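Local coordinates for 65 kDa virulence protein (Salmonella typhimurium, PDB 2GWM), which probably transfers ADP-ribose from NAD(+) to an arginine of host actin, blocking filament assembly, this chain being the ADP-ribosyltransferase domain of the toxin, at residues Q32-L37 against E51-A56; K116-D121 against S180-A185; Q168-Q173 against K191-M196. One frame throughout, in Å; residues are numbered along the deposited sequence.

Contact 1 (Q32-L37 against E51-A56)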
loop_
_atom_site.group_PDB
_atom_site.type_symbol
_atom_site.label_atom_id
_atom_site.label_comp_id
_atom_site.label_asym_id
_atom_site.label_seq_id
_atom_site.Cartn_x
_atom_site.Cartn_y
_atom_site.Cartn_z
ATOM N N GLN A 32 -8.057 -16.434 10.645
ATOM C CA GLN A 32 -6.638 -16.127 10.669
ATOM C C GLN A 32 -6.278 -14.919 11.501
ATOM O O GLN A 32 -5.244 -14.909 12.161
ATOM C CB GLN A 32 -6.098 -15.983 9.243
ATOM C CG GLN A 32 -6.039 -17.271 8.491
ATOM C CD GLN A 32 -5.156 -18.247 9.216
ATOM O OE1 GLN A 32 -5.610 -19.299 9.688
ATOM N NE2 GLN A 32 -3.891 -17.834 9.427
ATOM N N ALA A 33 -7.119 -13.892 11.485
ATOM C CA ALA A 33 -6.927 -12.706 12.318
ATOM C C ALA A 33 -6.843 -13.148 13.773
ATOM O O ALA A 33 -5.930 -12.758 14.505
ATOM C CB ALA A 33 -8.047 -11.724 12.089
ATOM N N LYS A 34 -7.762 -14.005 14.178
ATOM C CA LYS A 34 -7.849 -14.414 15.581
ATOM C C LYS A 34 -6.643 -15.304 15.917
ATOM O O LYS A 34 -6.053 -15.177 16.981
ATOM C CB LYS A 34 -9.162 -15.147 15.818
ATOM C CG LYS A 34 -10.275 -14.162 15.856
ATOM C CD LYS A 34 -11.647 -14.834 15.969
ATOM C CE LYS A 34 -12.706 -13.727 16.269
ATOM N NZ LYS A 34 -14.105 -14.237 16.131
ATOM N N GLU A 35 -6.230 -16.140 14.967
ATOM C CA GLU A 35 -5.109 -16.985 15.210
ATOM C C GLU A 35 -3.825 -16.168 15.403
ATOM O O GLU A 35 -2.992 -16.480 16.246
ATOM C CB GLU A 35 -4.979 -18.071 14.118
ATOM C CG GLU A 35 -4.502 -19.367 14.617
ATOM C CD GLU A 35 -5.339 -19.963 15.773
ATOM O OE1 GLU A 35 -6.587 -20.175 15.652
ATOM O OE2 GLU A 35 -4.723 -20.219 16.825
ATOM N N THR A 36 -3.676 -15.111 14.609
ATOM C CA THR A 36 -2.582 -14.162 14.768
ATOM C C THR A 36 -2.568 -13.476 16.121
ATOM O O THR A 36 -1.540 -13.367 16.788
ATOM C CB THR A 36 -2.594 -13.137 13.636
ATOM O OG1 THR A 36 -2.294 -13.793 12.389
ATOM C CG2 THR A 36 -1.644 -11.969 13.945
ATOM N N LEU A 37 -3.723 -12.991 16.539
ATOM C CA LEU A 37 -3.804 -12.334 17.830
ATOM C C LEU A 37 -3.431 -13.251 18.968
ATOM O O LEU A 37 -2.753 -12.834 19.916
ATOM C CB LEU A 37 -5.162 -11.727 18.022
ATOM C CG LEU A 37 -5.514 -10.631 17.003
ATOM C CD1 LEU A 37 -6.988 -10.266 17.196
ATOM C CD2 LEU A 37 -4.649 -9.390 17.111
ATOM N N GLU A 51 -15.772 -7.129 21.064
ATOM C CA GLU A 51 -15.039 -5.954 21.503
ATOM C C GLU A 51 -13.593 -6.331 21.855
ATOM O O GLU A 51 -12.701 -5.579 21.573
ATOM C CB GLU A 51 -15.776 -5.177 22.622
ATOM C CG GLU A 51 -15.580 -3.597 22.662
ATOM C CD GLU A 51 -15.374 -2.823 21.322
ATOM O OE1 GLU A 51 -16.224 -2.868 20.386
ATOM O OE2 GLU A 51 -14.339 -2.106 21.229
ATOM N N GLU A 52 -13.357 -7.506 22.440
ATOM C CA GLU A 52 -12.000 -7.944 22.750
ATOM C C GLU A 52 -11.196 -8.048 21.462
ATOM O O GLU A 52 -10.027 -7.665 21.407
ATOM C CB GLU A 52 -12.028 -9.301 23.440
ATOM C CG GLU A 52 -12.380 -9.153 24.889
ATOM C CD GLU A 52 -12.772 -10.445 25.553
ATOM O OE1 GLU A 52 -12.973 -11.490 24.867
ATOM O OE2 GLU A 52 -12.867 -10.390 26.799
ATOM N N PHE A 53 -11.837 -8.628 20.450
ATOM C CA PHE A 53 -11.223 -8.803 19.130
ATOM C C PHE A 53 -10.888 -7.461 18.497
ATOM O O PHE A 53 -9.775 -7.232 18.045
ATOM C CB PHE A 53 -12.164 -9.562 18.202
ATOM C CG PHE A 53 -11.640 -9.696 16.817
ATOM C CD1 PHE A 53 -10.547 -10.519 16.551
ATOM C CD2 PHE A 53 -12.186 -8.980 15.783
ATOM C CE1 PHE A 53 -10.068 -10.631 15.281
ATOM C CE2 PHE A 53 -11.675 -9.095 14.519
ATOM C CZ PHE A 53 -10.623 -9.919 14.280
ATOM N N LYS A 54 -11.870 -6.564 18.454
ATOM C CA LYS A 54 -11.657 -5.250 17.871
ATOM C C LYS A 54 -10.514 -4.542 18.600
ATOM O O LYS A 54 -9.652 -3.981 17.980
ATOM C CB LYS A 54 -12.937 -4.397 17.989
ATOM C CG LYS A 54 -12.766 -2.975 17.453
ATOM C CD LYS A 54 -13.914 -2.090 17.653
ATOM C CE LYS A 54 -13.573 -0.698 17.104
ATOM N NZ LYS A 54 -12.921 0.158 18.150
ATOM N N ASN A 55 -10.548 -4.546 19.941
ATOM C CA ASN A 55 -9.495 -3.843 20.712
ATOM C C ASN A 55 -8.123 -4.412 20.475
ATOM O O ASN A 55 -7.169 -3.674 20.364
ATOM C CB ASN A 55 -9.806 -3.817 22.210
ATOM C CG ASN A 55 -11.032 -2.969 22.543
ATOM O OD1 ASN A 55 -11.506 -2.156 21.734
ATOM N ND2 ASN A 55 -11.553 -3.143 23.749
ATOM N N ALA A 56 -8.016 -5.736 20.361
ATOM C CA ALA A 56 -6.734 -6.332 20.136
ATOM C C ALA A 56 -6.213 -6.038 18.730
ATOM O O ALA A 56 -4.991 -5.836 18.518
ATOM C CB ALA A 56 -6.851 -7.843 20.423
#
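Phe53 reaches out from helix 50-69 and lays its ring against three residues of helix 30-39, each of which meets it from a different direction. The phenyl group gets there because its CG stands anti to the backbone N (chi1 176°), which swings a side chain whose first bond runs along the interface into the gap between the helices. Lys34 lies over one face: its chain crosses the phenylalanine at about a right angle, with CE 4.3 Å from the ring centroid in a CH-pi contact. Nearer the root of this lysine, CG is 3.6 Å from Phe53 CE1. The ammonium group rises away from the same face, and NZ, 5.4 Å from the centroid, can add at most a weak cation-pi attraction. A lysine suits this partly exposed place, since its methylenes cover the aromatic face while its charge is carried onward.

Ala33 approaches in the plane of the ring, at its edge, where CB is 3.8 Å from Phe53 CZ; a side chain this small lets the ring come close to the helix. Leu37, one turn after Ala33, crosses the phenylalanine at about a right angle and brings CD1 obliquely to within 3.6 Å of Phe53 CD1. That methyl is shared, lying also 4.0 Å from Ala56 CB, while CD2 of Leu37 rests near the carbonyl of Ala56.

No hydrogen bond spans the pair, so shape and apolar burial carry the contact. Tyr22 of helix 3-24 and Tyr28 also touch Phe53, and Val18 touches Ala33. The axes of the two short segments cross at 69° and pass 10.9 Å apart, a wide spacing bridged by the aromatic ring and Leu37: steep helix-helix packing within the N-terminal helical part of the ADP-ribosyltransferase domain.

Contact 2 (K116-D121 against S180-A185)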
loop_
_atom_site.group_PDB
_atom_site.type_symbol
_atom_site.label_atom_id
_atom_site.label_comp_id
_atom_site.label_asym_id
_atom_site.label_seq_id
_atom_site.Cartn_x
_atom_site.Cartn_y
_atom_site.Cartn_z
ATOM N N LYS A 116 10.638 1.370 -8.848
ATOM C CA LYS A 116 9.947 0.923 -10.038
ATOM C C LYS A 116 8.491 0.548 -9.800
ATOM O O LYS A 116 8.088 0.263 -8.689
ATOM C CB LYS A 116 10.698 -0.271 -10.591
ATOM C CG LYS A 116 10.408 -1.535 -9.830
ATOM C CD LYS A 116 11.182 -2.687 -10.431
ATOM C CE LYS A 116 12.311 -3.191 -9.532
ATOM N NZ LYS A 116 13.025 -4.369 -10.187
ATOM N N ALA A 117 7.688 0.559 -10.853
ATOM C CA ALA A 117 6.328 -0.010 -10.731
ATOM C C ALA A 117 6.259 -1.344 -11.442
ATOM O O ALA A 117 6.824 -1.520 -12.524
ATOM C CB ALA A 117 5.362 0.894 -11.357
ATOM N N TRP A 118 5.517 -2.257 -10.844
ATOM C CA TRP A 118 5.164 -3.501 -11.495
ATOM C C TRP A 118 4.019 -3.234 -12.422
ATOM O O TRP A 118 2.970 -2.709 -12.069
ATOM C CB TRP A 118 4.816 -4.578 -10.465
ATOM C CG TRP A 118 6.124 -5.038 -9.811
ATOM C CD1 TRP A 118 6.888 -4.334 -8.905
ATOM C CD2 TRP A 118 6.833 -6.224 -10.097
ATOM N NE1 TRP A 118 8.009 -5.058 -8.581
ATOM C CE2 TRP A 118 7.999 -6.220 -9.301
ATOM C CE3 TRP A 118 6.585 -7.318 -10.917
ATOM C CZ2 TRP A 118 8.909 -7.257 -9.319
ATOM C CZ3 TRP A 118 7.495 -8.352 -10.941
ATOM C CH2 TRP A 118 8.646 -8.318 -10.137
ATOM N N ILE A 119 4.247 -3.598 -13.664
ATOM C CA ILE A 119 3.259 -3.324 -14.724
ATOM C C ILE A 119 1.908 -3.948 -14.405
ATOM O O ILE A 119 1.831 -5.088 -13.901
ATOM C CB ILE A 119 3.806 -3.828 -16.027
ATOM C CG1 ILE A 119 5.046 -3.024 -16.471
ATOM C CG2 ILE A 119 2.695 -3.834 -17.129
ATOM C CD1 ILE A 119 5.817 -3.615 -17.590
ATOM N N ASN A 120 0.861 -3.174 -14.626
ATOM C CA ASN A 120 -0.500 -3.565 -14.475
ATOM C C ASN A 120 -1.356 -2.626 -15.318
ATOM O O ASN A 120 -0.809 -1.778 -16.027
ATOM C CB ASN A 120 -0.915 -3.465 -13.001
ATOM C CG ASN A 120 -1.876 -4.520 -12.581
ATOM O OD1 ASN A 120 -2.818 -4.875 -13.315
ATOM N ND2 ASN A 120 -1.659 -5.063 -11.334
ATOM N N ASP A 121 -2.673 -2.766 -15.263
ATOM C CA ASP A 121 -3.502 -1.870 -16.084
ATOM C C ASP A 121 -3.344 -0.390 -15.743
ATOM O O ASP A 121 -3.494 0.474 -16.603
ATOM C CB ASP A 121 -4.969 -2.316 -16.201
ATOM C CG ASP A 121 -5.820 -2.202 -14.912
ATOM O OD1 ASP A 121 -5.745 -1.156 -14.236
ATOM O OD2 ASP A 121 -6.606 -3.180 -14.622
ATOM N N SER A 180 8.980 -2.502 -13.827
ATOM C CA SER A 180 9.374 -3.894 -13.664
ATOM C C SER A 180 9.744 -4.516 -14.999
ATOM O O SER A 180 9.119 -4.211 -15.986
ATOM C CB SER A 180 8.156 -4.687 -13.126
ATOM O OG SER A 180 7.030 -4.788 -14.094
ATOM N N ASP A 181 10.796 -5.309 -15.044
ATOM C CA ASP A 181 11.195 -5.957 -16.299
ATOM C C ASP A 181 11.337 -7.448 -16.051
ATOM O O ASP A 181 12.191 -8.123 -16.646
ATOM C CB ASP A 181 12.455 -5.321 -16.920
ATOM C CG ASP A 181 12.603 -5.630 -18.432
ATOM O OD1 ASP A 181 11.571 -5.806 -19.182
ATOM O OD2 ASP A 181 13.777 -5.663 -18.916
ATOM N N ASP A 182 10.444 -7.962 -15.233
ATOM C CA ASP A 182 10.394 -9.366 -14.875
ATOM C C ASP A 182 9.907 -10.246 -16.054
ATOM O O ASP A 182 9.696 -9.775 -17.189
ATOM C CB ASP A 182 9.459 -9.533 -13.699
ATOM C CG ASP A 182 8.036 -9.098 -14.030
ATOM O OD1 ASP A 182 7.777 -7.878 -14.074
ATOM O OD2 ASP A 182 7.175 -9.981 -14.246
ATOM N N ALA A 183 9.738 -11.534 -15.765
ATOM C CA ALA A 183 9.466 -12.537 -16.789
ATOM C C ALA A 183 8.205 -12.283 -17.529
ATOM O O ALA A 183 8.017 -12.785 -18.621
ATOM C CB ALA A 183 9.367 -13.920 -16.157
ATOM N N THR A 184 7.286 -11.579 -16.925
ATOM C CA THR A 184 6.017 -11.377 -17.561
ATOM C C THR A 184 5.754 -9.915 -17.853
ATOM O O THR A 184 4.605 -9.516 -18.050
ATOM C CB THR A 184 4.928 -11.845 -16.639
ATOM O OG1 THR A 184 5.028 -11.065 -15.413
ATOM C CG2 THR A 184 5.027 -13.370 -16.484
ATOM N N ALA A 185 6.788 -9.079 -17.843
ATOM C CA ALA A 185 6.597 -7.648 -18.135
ATOM C C ALA A 185 6.046 -7.444 -19.533
ATOM O O ALA A 185 6.630 -7.980 -20.474
ATOM C CB ALA A 185 7.946 -6.953 -18.052
HETATM O O HOH W 1 10.824 -6.193 -11.986
#
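Ser180 and Trp118 meet through two torsions: chi1 of 67° sets Ser180 OG between its backbone N and carbonyl carbon, facing Ile119 N, and chi1 of -74° turns the Trp118 indole beside its backbone N, over the serine. Ile119 N donates to Ser180 OG at 3.1 Å, nearly straight. The backbone adds a shorter link, Ser180 N to Ala117 O at 2.7 Å, so this small buried residue is gripped through both main chain and hydroxyl. Its slim CB sits under one face of the indole, 4.0 Å from the centroid of the five-membered ring, a CH-pi contact. Lys116 CD lies 3.9 Å from Ser180 CA, and a water joins Lys116 NZ to Asp181 N by weak bonds.

Asp182 OD1 approaches the benzo ring obliquely, 3.2 Å from Trp118 CZ3, and receives a weak hydrogen bond from Ser180 OG. OD2 is met by Thr184 OG1 nearly along its C-O axis and by Thr184 N from above the carboxylate plane; the latter bond makes an Asx turn. Farther along the two loops, Ile119 CD1 packs 4.0 Å from Ala185 CB.

The contact pins the loop between helix 168-175 and strand 192-198 to the one joining strands 110-112 and 122-127.

Contact 3 (Q168-Q173 against K191-M196)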
loop_
_atom_site.group_PDB
_atom_site.type_symbol
_atom_site.label_atom_id
_atom_site.label_comp_id
_atom_site.label_asym_id
_atom_site.label_seq_id
_atom_site.Cartn_x
_atom_site.Cartn_y
_atom_site.Cartn_z
ATOM N N GLN A 168 1.374 10.085 -27.710
ATOM C CA GLN A 168 2.755 10.393 -27.434
ATOM C C GLN A 168 2.939 10.892 -26.014
ATOM O O GLN A 168 3.956 10.659 -25.399
ATOM C CB GLN A 168 3.340 11.414 -28.458
ATOM C CG GLN A 168 4.827 11.635 -28.322
ATOM C CD GLN A 168 5.648 10.378 -28.355
ATOM O OE1 GLN A 168 5.305 9.438 -29.057
ATOM N NE2 GLN A 168 6.816 10.414 -27.697
ATOM N N ASP A 169 2.005 11.667 -25.493
ATOM C CA ASP A 169 2.075 12.054 -24.094
ATOM C C ASP A 169 2.190 10.853 -23.174
ATOM O O ASP A 169 3.040 10.809 -22.321
ATOM C CB ASP A 169 0.860 12.918 -23.750
ATOM C CG ASP A 169 0.820 13.425 -22.279
ATOM O OD1 ASP A 169 1.839 13.634 -21.627
ATOM O OD2 ASP A 169 -0.328 13.633 -21.816
ATOM N N PHE A 170 1.329 9.883 -23.403
ATOM C CA PHE A 170 1.414 8.633 -22.624
ATOM C C PHE A 170 2.744 7.946 -22.829
ATOM O O PHE A 170 3.381 7.500 -21.877
ATOM C CB PHE A 170 0.281 7.736 -23.003
ATOM C CG PHE A 170 0.359 6.343 -22.456
ATOM C CD1 PHE A 170 -0.125 6.089 -21.173
ATOM C CD2 PHE A 170 0.859 5.316 -23.196
ATOM C CE1 PHE A 170 -0.121 4.757 -20.720
ATOM C CE2 PHE A 170 0.845 4.045 -22.746
ATOM C CZ PHE A 170 0.412 3.807 -21.466
ATOM N N ALA A 171 3.163 7.798 -24.100
ATOM C CA ALA A 171 4.379 7.065 -24.404
ATOM C C ALA A 171 5.572 7.734 -23.689
ATOM O O ALA A 171 6.491 7.056 -23.168
ATOM C CB ALA A 171 4.625 7.067 -25.878
ATOM N N SER A 172 5.621 9.064 -23.715
ATOM C CA SER A 172 6.695 9.824 -23.101
ATOM C C SER A 172 6.619 9.682 -21.599
ATOM O O SER A 172 7.640 9.399 -20.975
ATOM C CB SER A 172 6.579 11.286 -23.463
ATOM O OG SER A 172 7.663 12.041 -22.980
ATOM N N GLN A 173 5.417 9.853 -21.017
ATOM C CA GLN A 173 5.352 9.720 -19.547
ATOM C C GLN A 173 5.759 8.357 -19.111
ATOM O O GLN A 173 6.469 8.160 -18.119
ATOM C CB GLN A 173 3.973 10.107 -19.066
ATOM C CG GLN A 173 3.667 11.598 -19.195
ATOM C CD GLN A 173 2.526 12.057 -18.327
ATOM O OE1 GLN A 173 2.346 11.586 -17.202
ATOM N NE2 GLN A 173 1.741 12.969 -18.843
ATOM N N LYS A 191 -3.161 0.532 -19.316
ATOM C CA LYS A 191 -4.257 1.327 -19.792
ATOM C C LYS A 191 -4.138 2.799 -19.444
ATOM O O LYS A 191 -4.577 3.681 -20.181
ATOM C CB LYS A 191 -5.564 0.801 -19.226
ATOM C CG LYS A 191 -6.792 1.465 -19.793
ATOM C CD LYS A 191 -7.870 0.381 -19.970
ATOM C CE LYS A 191 -8.951 0.809 -20.915
ATOM N NZ LYS A 191 -9.856 1.776 -20.254
ATOM N N ARG A 192 -3.480 3.101 -18.335
ATOM C CA ARG A 192 -3.401 4.462 -17.876
ATOM C C ARG A 192 -2.286 4.641 -16.873
ATOM O O ARG A 192 -1.859 3.701 -16.180
ATOM C CB ARG A 192 -4.732 4.870 -17.261
ATOM C CG ARG A 192 -4.936 4.146 -15.933
ATOM C CD ARG A 192 -6.306 4.425 -15.350
ATOM N NE ARG A 192 -7.449 3.945 -16.133
ATOM C CZ ARG A 192 -7.866 2.683 -16.195
ATOM N NH1 ARG A 192 -7.172 1.733 -15.586
ATOM N NH2 ARG A 192 -8.956 2.350 -16.917
ATOM N N ILE A 193 -1.807 5.862 -16.825
ATOM C CA ILE A 193 -1.009 6.408 -15.751
ATOM C C ILE A 193 -1.853 7.389 -15.006
ATOM O O ILE A 193 -2.512 8.227 -15.593
ATOM C CB ILE A 193 0.315 7.104 -16.287
ATOM C CG1 ILE A 193 1.158 6.139 -17.107
ATOM C CG2 ILE A 193 1.099 7.785 -15.133
ATOM C CD1 ILE A 193 2.138 6.882 -17.999
ATOM N N ILE A 194 -1.767 7.314 -13.672
ATOM C CA ILE A 194 -2.436 8.269 -12.832
ATOM C C ILE A 194 -1.349 8.936 -12.038
ATOM O O ILE A 194 -0.633 8.310 -11.282
ATOM C CB ILE A 194 -3.463 7.670 -11.895
ATOM C CG1 ILE A 194 -4.476 6.854 -12.665
ATOM C CG2 ILE A 194 -4.155 8.800 -11.124
ATOM C CD1 ILE A 194 -5.528 6.198 -11.798
ATOM N N ASN A 195 -1.253 10.259 -12.210
ATOM C CA ASN A 195 -0.335 11.131 -11.471
ATOM C C ASN A 195 -1.090 11.625 -10.245
ATOM O O ASN A 195 -2.126 12.281 -10.362
ATOM C CB ASN A 195 0.133 12.294 -12.350
ATOM C CG ASN A 195 0.861 11.832 -13.565
ATOM O OD1 ASN A 195 0.434 12.108 -14.739
ATOM N ND2 ASN A 195 1.986 11.201 -13.335
ATOM N N MET A 196 -0.537 11.326 -9.089
ATOM C CA MET A 196 -1.161 11.568 -7.788
ATOM C C MET A 196 -0.204 12.294 -6.890
ATOM O O MET A 196 1.006 12.278 -7.108
ATOM C CB MET A 196 -1.444 10.237 -7.042
ATOM C CG MET A 196 -2.239 9.310 -7.758
ATOM S SD MET A 196 -2.608 7.949 -6.702
ATOM C CE MET A 196 -4.211 7.616 -7.235
#
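Helix 168-175 packs against strand 192-198, a central strand of the five-stranded mixed sheet, and the contact is a helix-on-sheet interface centred on Ile193. The isoleucine projects from the strand toward the helix, where its CD1 methyl touches two residues nearly one turn apart. One is Phe170, whose ring passes obliquely, with CD1 of the phenylalanine 4.0 Å from Ile193 CD1. The second is Gln173, whose CB lies 3.9 Å from the same methyl. With chi1 at 171°, the Phe170 ring is thrown to the far side of CB from the backbone N, along the helix flank toward Ile193 and the backbone of Arg192. A branched isoleucine suits an extended strand, and its long CG1 arm supplies the reach needed to fill the space between the two elements.

Gln173 serves two environments at once. Its aliphatic base covers Ile193, while the extended chain carries the amide on toward Asn195, the next residue to point from this face of the strand. The two amide planes are nearly coplanar. Gln173 is held from its own helix: NE2 donates to Asp169 OD1 at 2.9 Å, arriving on the syn side of the carboxylate though 34° out of its plane, while that oxygen lies close to the plane of the glutamine amide. This link across one helical turn fixes the rotation of the amide and gives its nitrogen a partner.

Val163 of the neighbouring strand 155-164 touches both Gln173 and Asn195, so the helix rests on two strands together. With the short segments' axes 9.5 Å apart and inclined at 70°, the helix runs steeply across the strand, a helix packed on one face of the mixed sheet of the ADP-ribosyltransferase fold.

How the contacts relate
Contacts 2 and 3 adjoin, their centres about 15 Å apart, and their segments alternate along the chain: residues 180-185 lie between helix 168-175 and strand 192-198. They meet where residues 116-121 run into strand 122-127, with Asp121 O 2.7 Å from Lys191 N, a probable hydrogen bond; a longer, weak ion pair joins Asp121 to Arg192. Contact 1 is remote, across the centre of the chain, with nearest atoms about 24 Å from contact 2 and 27 Å from contact 3. Contact 2 is near the predicted active site: the side chain of Ala117 is about 6 Å from that of Arg81, whereas the Ile193 side chain in contact 3 is about 11 Å from that of Arg81.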